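Local coordinates for protein rhizobiales Sp. Pch2 (Marine metagenome, PDB 6PB3) that probably uses ATP hydrolysis, as an AAA+ remodeller related to TRIP13, to act on HORMA domain proteins and so regulate bacterial cGAS-like enzymes in immunity against bacteriophages, at residues A[233-238]-A[247-252]; A[240-245]-A[287-292]; A[253-258]-A[296-301]. All coordinates share one frame; numbering follows the deposited sequence.

Contact 1: A[233-238]-A[247-252]; sequences AVITTT and SQIEGL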
loop_
_atom_site.group_PDB
_atom_site.type_symbol
_atom_site.label_atom_id
_atom_site.label_comp_id
_atom_site.label_asym_id
_atom_site.label_seq_id
_atom_site.Cartn_x
_atom_site.Cartn_y
_atom_site.Cartn_z
ATOM N N ALA A 233 -31.733 -0.494 -20.348
ATOM C CA ALA A 233 -33.011 -0.548 -19.634
ATOM C C ALA A 233 -33.205 0.675 -18.742
ATOM O O ALA A 233 -34.296 1.257 -18.707
ATOM C CB ALA A 233 -33.121 -1.838 -18.807
ATOM N N VAL A 234 -32.162 1.089 -18.021
ATOM C CA VAL A 234 -32.286 2.286 -17.193
ATOM C C VAL A 234 -32.601 3.498 -18.058
ATOM O O VAL A 234 -33.474 4.310 -17.730
ATOM C CB VAL A 234 -31.002 2.512 -16.378
ATOM C CG1 VAL A 234 -31.080 3.860 -15.667
ATOM C CG2 VAL A 234 -30.785 1.371 -15.380
ATOM N N ILE A 235 -31.912 3.625 -19.188
ATOM C CA ILE A 235 -32.043 4.827 -20.004
ATOM C C ILE A 235 -33.393 4.845 -20.719
ATOM O O ILE A 235 -34.116 5.851 -20.700
ATOM C CB ILE A 235 -30.861 4.917 -20.986
ATOM C CG1 ILE A 235 -29.562 5.147 -20.203
ATOM C CG2 ILE A 235 -31.090 6.027 -22.001
ATOM C CD1 ILE A 235 -28.345 4.782 -20.969
ATOM N N THR A 236 -33.752 3.729 -21.349
ATOM C CA THR A 236 -35.038 3.629 -22.033
ATOM C C THR A 236 -36.200 3.860 -21.069
ATOM O O THR A 236 -37.073 4.698 -21.322
ATOM C CB THR A 236 -35.159 2.260 -22.703
ATOM O OG1 THR A 236 -34.103 2.103 -23.666
ATOM C CG2 THR A 236 -36.510 2.121 -23.399
ATOM N N THR A 237 -36.225 3.125 -19.952
ATOM C CA THR A 237 -37.310 3.287 -18.986
ATOM C C THR A 237 -37.411 4.727 -18.493
ATOM O O THR A 237 -38.513 5.280 -18.392
ATOM C CB THR A 237 -37.115 2.348 -17.800
ATOM O OG1 THR A 237 -37.118 0.987 -18.259
ATOM C CG2 THR A 237 -38.236 2.536 -16.790
ATOM N N THR A 238 -36.274 5.353 -18.181
ATOM C CA THR A 238 -36.320 6.734 -17.707
ATOM C C THR A 238 -36.779 7.686 -18.807
ATOM O O THR A 238 -37.543 8.624 -18.546
ATOM C CB THR A 238 -34.951 7.155 -17.169
ATOM O OG1 THR A 238 -34.561 6.263 -16.114
ATOM C CG2 THR A 238 -35.013 8.557 -16.622
ATOM N N SER A 247 -32.140 5.223 -31.632
ATOM C CA SER A 247 -30.784 5.539 -32.064
ATOM C C SER A 247 -30.107 6.492 -31.082
ATOM O O SER A 247 -28.919 6.338 -30.768
ATOM C CB SER A 247 -30.826 6.128 -33.473
ATOM O OG SER A 247 -29.526 6.252 -34.013
ATOM N N GLN A 248 -30.856 7.467 -30.567
ATOM C CA GLN A 248 -30.310 8.365 -29.553
ATOM C C GLN A 248 -30.089 7.648 -28.225
ATOM O O GLN A 248 -29.136 7.960 -27.505
ATOM C CB GLN A 248 -31.234 9.571 -29.380
ATOM C CG GLN A 248 -31.270 10.504 -30.612
ATOM C CD GLN A 248 -32.433 11.490 -30.599
ATOM O OE1 GLN A 248 -33.482 11.228 -30.007
ATOM N NE2 GLN A 248 -32.248 12.633 -31.260
ATOM N N ILE A 249 -30.930 6.665 -27.901
ATOM C CA ILE A 249 -30.702 5.873 -26.697
ATOM C C ILE A 249 -29.400 5.090 -26.811
ATOM O O ILE A 249 -28.624 5.002 -25.851
ATOM C CB ILE A 249 -31.907 4.952 -26.428
ATOM C CG1 ILE A 249 -33.064 5.792 -25.885
ATOM C CG2 ILE A 249 -31.513 3.833 -25.473
ATOM C CD1 ILE A 249 -34.326 5.021 -25.575
ATOM N N GLU A 250 -29.131 4.530 -27.989
ATOM C CA GLU A 250 -27.915 3.742 -28.162
ATOM C C GLU A 250 -26.673 4.608 -28.000
ATOM O O GLU A 250 -25.655 4.154 -27.463
ATOM C CB GLU A 250 -27.925 3.055 -29.525
ATOM C CG GLU A 250 -28.964 1.961 -29.628
ATOM C CD GLU A 250 -28.852 0.952 -28.497
ATOM O OE1 GLU A 250 -27.729 0.467 -28.228
ATOM O OE2 GLU A 250 -29.888 0.649 -27.867
ATOM N N GLY A 251 -26.738 5.863 -28.452
ATOM C CA GLY A 251 -25.637 6.782 -28.208
ATOM C C GLY A 251 -25.359 6.980 -26.730
ATOM O O GLY A 251 -24.204 7.001 -26.301
ATOM N N LEU A 252 -26.415 7.109 -25.926
ATOM C CA LEU A 252 -26.220 7.273 -24.490
ATOM C C LEU A 252 -25.770 5.976 -23.836
ATOM O O LEU A 252 -25.029 6.005 -22.851
ATOM C CB LEU A 252 -27.506 7.764 -23.832
ATOM C CG LEU A 252 -28.004 9.172 -24.109
ATOM C CD1 LEU A 252 -29.439 9.318 -23.608
ATOM C CD2 LEU A 252 -27.087 10.174 -23.416
#
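Ile249 meets Ile235 and Thr236 where two consecutive helices, 228-239 and 246-255, pack against each other in the small helical domain that follows the alpha/beta core of an AAA+ ATPase. The helices run roughly antiparallel, with 138° between their directions, and their axes come within 9.8 Å, a spacing that branched aliphatic side chains can fill.

Reading along 247-252, the first residue to touch is Ile249. Its CG1 lies opposite the carbonyl carbon (chi1 -75°) and carries CD1 onward in an extended chain, which leaves CG2 opposite the backbone N. The two methyl groups therefore both reach the hydroxyl of Thr236, with CD1 3.5 Å and CG2 3.6 Å from Thr236 OG1, and the two side chains meet nearly perpendicular. Such an apolar neighbour is tolerable for a hydroxyl because Thr236 OG1 is already hydrogen-bonded to Arg232 O in its own helix. Ile249 CG2 also lies 4.1 Å from Ile235 CG2, the two isoleucines lying alongside and pointing opposite ways.

Glu250 turns its CB away from this interface, but its carboxylate reaches back to the first helix, where OE2 forms a salt bridge with Arg232 NH1. Arg232 thus holds both Thr236, through its carbonyl, and Glu250, through its guanidinium group.

One turn beyond Ile249, the buried Leu252 supplies a second apolar side chain. Its CD1 approaches Ile235 CG2 at 4.0 Å, so that this one methyl of Ile235 serves both Ile249 and Leu252. The other arm of Ile235, extended through CG1, ends at the backbone of the second helix, its CD1 4.0 Å from Leu252 O.

Contact 2: A[240-245]-A[287-292]; sequences QGTGVT and TSINPA
Two helix N-termini of the AAA+ small domain begin side by side here: the turn leading into helix 246-255, with Thr242 and Val244, packs on the approach to helix 291-300, with Ile289 and Pro291. No hydrogen bond joins the two segments; methyl groups and a proline ring make the contact.

The closest touch is between Thr242 CG2 and Ile289 CD1, 3.7 Å apart. Thr242 OG1 sits between the backbone N and the carbonyl carbon (chi1 65°), which leaves CG2 to turn to the isoleucine while the hydroxyl bonds to Leu239 O at the end of the preceding helix. Val244 then meets two residues with one methyl: its CG2 is 4.4 Å from Ile289 CG2 and equally far from Pro291 CG. Gly241 and Gly243 have positive phi, a backbone shape natural to glycine, and so let the chain turn tightly around Thr242.

The second subunit, another copy of the protein, packs on both segments. Its Leu66 lies on Ile289, its Trp55 NE1 bonds to Thr287 O, and its Ala62 O accepts from Gln240 NE2.

Both helix starts are capped by side chains. Thr245 is the N-cap of the first, its OG1 accepting from Gln248 N. Asn290 caps the second, followed by Pro291, which suits a first helical turn because the backbone N there has no helix carbonyl to bond to, and proline's lack of an N-H costs nothing. Asn290 OD1 accepts from Ala292 N at 2.9 Å, a bent bond (132° at the hydrogen) with the donor 39° out of the carbonyl plane.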
loop_
_atom_site.group_PDB
_atom_site.type_symbol
_atom_site.label_atom_id
_atom_site.label_comp_id
_atom_site.label_asym_id
_atom_site.label_seq_id
_atom_site.Cartn_x
_atom_site.Cartn_y
_atom_site.Cartn_z
ATOM N N GLN A 240 -38.676 7.185 -21.397
ATOM C CA GLN A 240 -39.883 6.820 -22.117
ATOM C C GLN A 240 -40.864 7.984 -22.119
ATOM O O GLN A 240 -41.046 8.670 -21.110
ATOM C CB GLN A 240 -40.510 5.572 -21.482
ATOM C CG GLN A 240 -41.921 5.232 -21.947
ATOM C CD GLN A 240 -42.986 6.014 -21.200
ATOM O OE1 GLN A 240 -42.975 6.087 -19.967
ATOM N NE2 GLN A 240 -43.901 6.625 -21.947
ATOM N N GLY A 241 -41.498 8.207 -23.266
ATOM C CA GLY A 241 -42.441 9.293 -23.375
ATOM C C GLY A 241 -41.821 10.656 -23.556
ATOM O O GLY A 241 -42.545 11.654 -23.532
ATOM N N THR A 242 -40.505 10.738 -23.723
ATOM C CA THR A 242 -39.844 12.002 -24.011
ATOM C C THR A 242 -39.541 12.172 -25.487
ATOM O O THR A 242 -39.047 13.231 -25.882
ATOM C CB THR A 242 -38.541 12.127 -23.220
ATOM O OG1 THR A 242 -37.623 11.120 -23.665
ATOM C CG2 THR A 242 -38.788 11.963 -21.726
ATOM N N GLY A 243 -39.810 11.160 -26.309
ATOM C CA GLY A 243 -39.550 11.273 -27.729
ATOM C C GLY A 243 -38.120 10.998 -28.132
ATOM O O GLY A 243 -37.768 11.198 -29.300
ATOM N N VAL A 244 -37.282 10.546 -27.201
ATOM C CA VAL A 244 -35.921 10.143 -27.537
ATOM C C VAL A 244 -35.958 8.883 -28.391
ATOM O O VAL A 244 -36.575 7.877 -28.016
ATOM C CB VAL A 244 -35.100 9.922 -26.259
ATOM C CG1 VAL A 244 -33.772 9.269 -26.596
ATOM C CG2 VAL A 244 -34.889 11.245 -25.540
ATOM N N THR A 245 -35.291 8.930 -29.545
ATOM C CA THR A 245 -35.295 7.793 -30.453
ATOM C C THR A 245 -34.454 6.653 -29.885
ATOM O O THR A 245 -33.666 6.823 -28.946
ATOM C CB THR A 245 -34.765 8.190 -31.834
ATOM O OG1 THR A 245 -33.335 8.277 -31.800
ATOM C CG2 THR A 245 -35.344 9.534 -32.268
ATOM N N THR A 287 -37.731 24.007 -20.617
ATOM C CA THR A 287 -37.328 23.427 -21.890
ATOM C C THR A 287 -37.634 21.936 -21.893
ATOM O O THR A 287 -37.631 21.283 -20.850
ATOM C CB THR A 287 -35.829 23.698 -22.153
ATOM O OG1 THR A 287 -35.641 25.094 -22.426
ATOM C CG2 THR A 287 -35.303 22.904 -23.336
ATOM N N SER A 288 -37.925 21.406 -23.076
ATOM C CA SER A 288 -38.085 19.971 -23.200
ATOM C C SER A 288 -36.717 19.288 -23.256
ATOM O O SER A 288 -35.683 19.919 -23.493
ATOM C CB SER A 288 -38.925 19.638 -24.435
ATOM O OG SER A 288 -38.708 20.582 -25.471
ATOM N N ILE A 289 -36.718 17.977 -23.012
ATOM C CA ILE A 289 -35.473 17.216 -22.994
ATOM C C ILE A 289 -34.829 17.245 -24.375
ATOM O O ILE A 289 -35.493 17.031 -25.397
ATOM C CB ILE A 289 -35.745 15.787 -22.504
ATOM C CG1 ILE A 289 -35.844 15.781 -20.976
ATOM C CG2 ILE A 289 -34.655 14.830 -22.951
ATOM C CD1 ILE A 289 -36.539 14.588 -20.409
ATOM N N ASN A 290 -33.528 17.541 -24.412
ATOM C CA ASN A 290 -32.785 17.690 -25.661
ATOM C C ASN A 290 -31.787 16.551 -25.795
ATOM O O ASN A 290 -30.806 16.503 -25.037
ATOM C CB ASN A 290 -32.057 19.038 -25.701
ATOM C CG ASN A 290 -31.334 19.286 -27.032
ATOM O OD1 ASN A 290 -31.088 18.367 -27.818
ATOM N ND2 ASN A 290 -30.987 20.545 -27.278
ATOM N N PRO A 291 -31.981 15.632 -26.742
ATOM C CA PRO A 291 -31.048 14.496 -26.862
ATOM C C PRO A 291 -29.608 14.915 -27.101
ATOM O O PRO A 291 -28.684 14.267 -26.592
ATOM C CB PRO A 291 -31.607 13.711 -28.054
ATOM C CG PRO A 291 -33.025 14.172 -28.206
ATOM C CD PRO A 291 -33.062 15.585 -27.740
ATOM N N ALA A 292 -29.392 15.991 -27.862
ATOM C CA ALA A 292 -28.031 16.455 -28.102
ATOM C C ALA A 292 -27.365 16.873 -26.799
ATOM O O ALA A 292 -26.202 16.535 -26.548
ATOM C CB ALA A 292 -28.032 17.609 -29.105
#

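Contact 3: A[253-258]-A[296-301]; sequences VAATGP and AIAQAM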
loop_
_atom_site.group_PDB
_atom_site.type_symbol
_atom_site.label_atom_id
_atom_site.label_comp_id
_atom_site.label_asym_id
_atom_site.label_seq_id
_atom_site.Cartn_x
_atom_site.Cartn_y
_atom_site.Cartn_z
ATOM N N VAL A 253 -26.214 4.837 -24.364
ATOM C CA VAL A 253 -25.694 3.549 -23.914
ATOM C C VAL A 253 -24.196 3.460 -24.187
ATOM O O VAL A 253 -23.404 3.050 -23.329
ATOM C CB VAL A 253 -26.451 2.402 -24.603
ATOM C CG1 VAL A 253 -25.744 1.072 -24.333
ATOM C CG2 VAL A 253 -27.886 2.360 -24.135
ATOM N N ALA A 254 -23.787 3.857 -25.386
ATOM C CA ALA A 254 -22.372 3.815 -25.732
ATOM C C ALA A 254 -21.574 4.828 -24.919
ATOM O O ALA A 254 -20.452 4.536 -24.482
ATOM C CB ALA A 254 -22.187 4.055 -27.233
ATOM N N ALA A 255 -22.135 6.020 -24.700
ATOM C CA ALA A 255 -21.413 7.044 -23.959
ATOM C C ALA A 255 -21.231 6.676 -22.496
ATOM O O ALA A 255 -20.337 7.219 -21.842
ATOM C CB ALA A 255 -22.138 8.387 -24.073
ATOM N N THR A 256 -22.038 5.767 -21.966
ATOM C CA THR A 256 -21.910 5.395 -20.567
ATOM C C THR A 256 -21.206 4.058 -20.377
ATOM O O THR A 256 -21.062 3.597 -19.235
ATOM C CB THR A 256 -23.297 5.395 -19.907
ATOM O OG1 THR A 256 -24.181 4.513 -20.614
ATOM C CG2 THR A 256 -23.866 6.803 -19.952
ATOM N N GLY A 257 -20.736 3.445 -21.464
ATOM C CA GLY A 257 -20.013 2.199 -21.404
ATOM C C GLY A 257 -18.509 2.391 -21.354
ATOM O O GLY A 257 -18.000 3.516 -21.371
ATOM N N PRO A 258 -17.767 1.282 -21.288
ATOM C CA PRO A 258 -16.303 1.389 -21.158
ATOM C C PRO A 258 -15.609 1.956 -22.388
ATOM O O PRO A 258 -14.596 2.652 -22.235
ATOM C CB PRO A 258 -15.872 -0.057 -20.876
ATOM C CG PRO A 258 -17.001 -0.907 -21.375
ATOM C CD PRO A 258 -18.242 -0.105 -21.159
ATOM N N ALA A 296 -24.150 15.138 -24.847
ATOM C CA ALA A 296 -23.007 15.950 -24.447
ATOM C C ALA A 296 -22.749 15.818 -22.952
ATOM O O ALA A 296 -21.594 15.758 -22.515
ATOM C CB ALA A 296 -23.231 17.415 -24.844
ATOM N N ILE A 297 -23.814 15.737 -22.153
ATOM C CA ILE A 297 -23.641 15.560 -20.716
ATOM C C ILE A 297 -23.020 14.196 -20.420
ATOM O O ILE A 297 -22.058 14.089 -19.653
ATOM C CB ILE A 297 -24.983 15.739 -19.989
ATOM C CG1 ILE A 297 -25.432 17.204 -20.066
ATOM C CG2 ILE A 297 -24.852 15.281 -18.558
ATOM C CD1 ILE A 297 -26.872 17.438 -19.640
ATOM N N ALA A 298 -23.554 13.135 -21.034
ATOM C CA ALA A 298 -23.038 11.793 -20.764
ATOM C C ALA A 298 -21.563 11.681 -21.135
ATOM O O ALA A 298 -20.784 11.033 -20.428
ATOM C CB ALA A 298 -23.850 10.746 -21.527
ATOM N N GLN A 299 -21.160 12.320 -22.237
ATOM C CA GLN A 299 -19.799 12.155 -22.736
ATOM C C GLN A 299 -18.798 12.938 -21.896
ATOM O O GLN A 299 -17.688 12.455 -21.634
ATOM C CB GLN A 299 -19.728 12.578 -24.202
ATOM C CG GLN A 299 -20.539 11.704 -25.155
ATOM C CD GLN A 299 -20.237 12.021 -26.612
ATOM O OE1 GLN A 299 -19.715 13.094 -26.929
ATOM N NE2 GLN A 299 -20.550 11.084 -27.502
ATOM N N ALA A 300 -19.164 14.150 -21.472
ATOM C CA ALA A 300 -18.286 14.938 -20.616
ATOM C C ALA A 300 -18.189 14.367 -19.212
ATOM O O ALA A 300 -17.243 14.689 -18.487
ATOM C CB ALA A 300 -18.778 16.386 -20.550
HETATM N N MSE A 301 -19.127 13.515 -18.817
HETATM C CA MSE A 301 -19.146 13.016 -17.467
HETATM C C MSE A 301 -18.242 11.781 -17.361
HETATM O O MSE A 301 -18.374 10.837 -18.146
HETATM C CB MSE A 301 -20.592 12.705 -17.067
HETATM C CG MSE A 301 -20.768 12.138 -15.683
HETATM SE SE MSE A 301 -22.670 11.741 -15.397
HETATM C CE MSE A 301 -23.310 13.618 -15.270
#
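Thr256 OG1, the polar atom of a side chain that also touches Ala298, is held by a hydrogen bond with Leu252 O and a weak one from Arg231 NE, while NH2 of the same arginine bonds to Val253 O. It belongs to the C-terminal part of helix 246-255 and the residues just after it, which pack here on the end of helix 291-300 in the small helical domain of the AAA+ module. The hydroxyl is turned back to its own helix and Arg231, which leaves the methyl for Ala298. A chi1 of 57° sets this division, and it brings CG2 within 4.2 Å of Ala298 CB. Threonine suits such a buried place because it offers a polar and an apolar branch in different directions.

Alanine suits the close approach of the two chains. Ala255 CA and Gln299 CA are 5.5 Å apart, leaving little depth for side chains between the two backbones. Ala255 CB, pointing toward the other helix, meets Ala298 CB at 3.9 Å, a methyl-to-methyl touch.

Near the end of helix 246-255, Gly257 N bonds to Ala254 O at 3.2 Å, and the backbone of Thr256 bonds with that of Phe266. On the other segment Met301, a selenomethionine and the first residue to leave helical geometry, packs its side chain on Phe266 and on Arg38 of the second subunit.

Gln299 suits the solvent-exposed margin, giving its aliphatic part to the contact and carrying its amide onward on a chain extended beyond CG. That CG lies 3.8 Å from Ala255 CB.

How the contacts relate
All three contacts belong to the small helical domain, lie near the second subunit and lack a hydrogen bond across them. Contact 1 is the most enclosed, with two of four touching residues buried and none exposed; contact 2 has one buried, and contact 3 pairs two buried residues with exposed Gln299. Contacts 1 and 3 share helix 246-255, packed with larger aliphatic side chains in contact 1 and with alanines in contact 3, where the backbones run closer. Contacts 2 and 3 share helix 291-300, at its capped start and its end. Contact 2, farthest from the chain's centre and most involved with the second subunit, joins a loop to the lead-in and first residue of that helix.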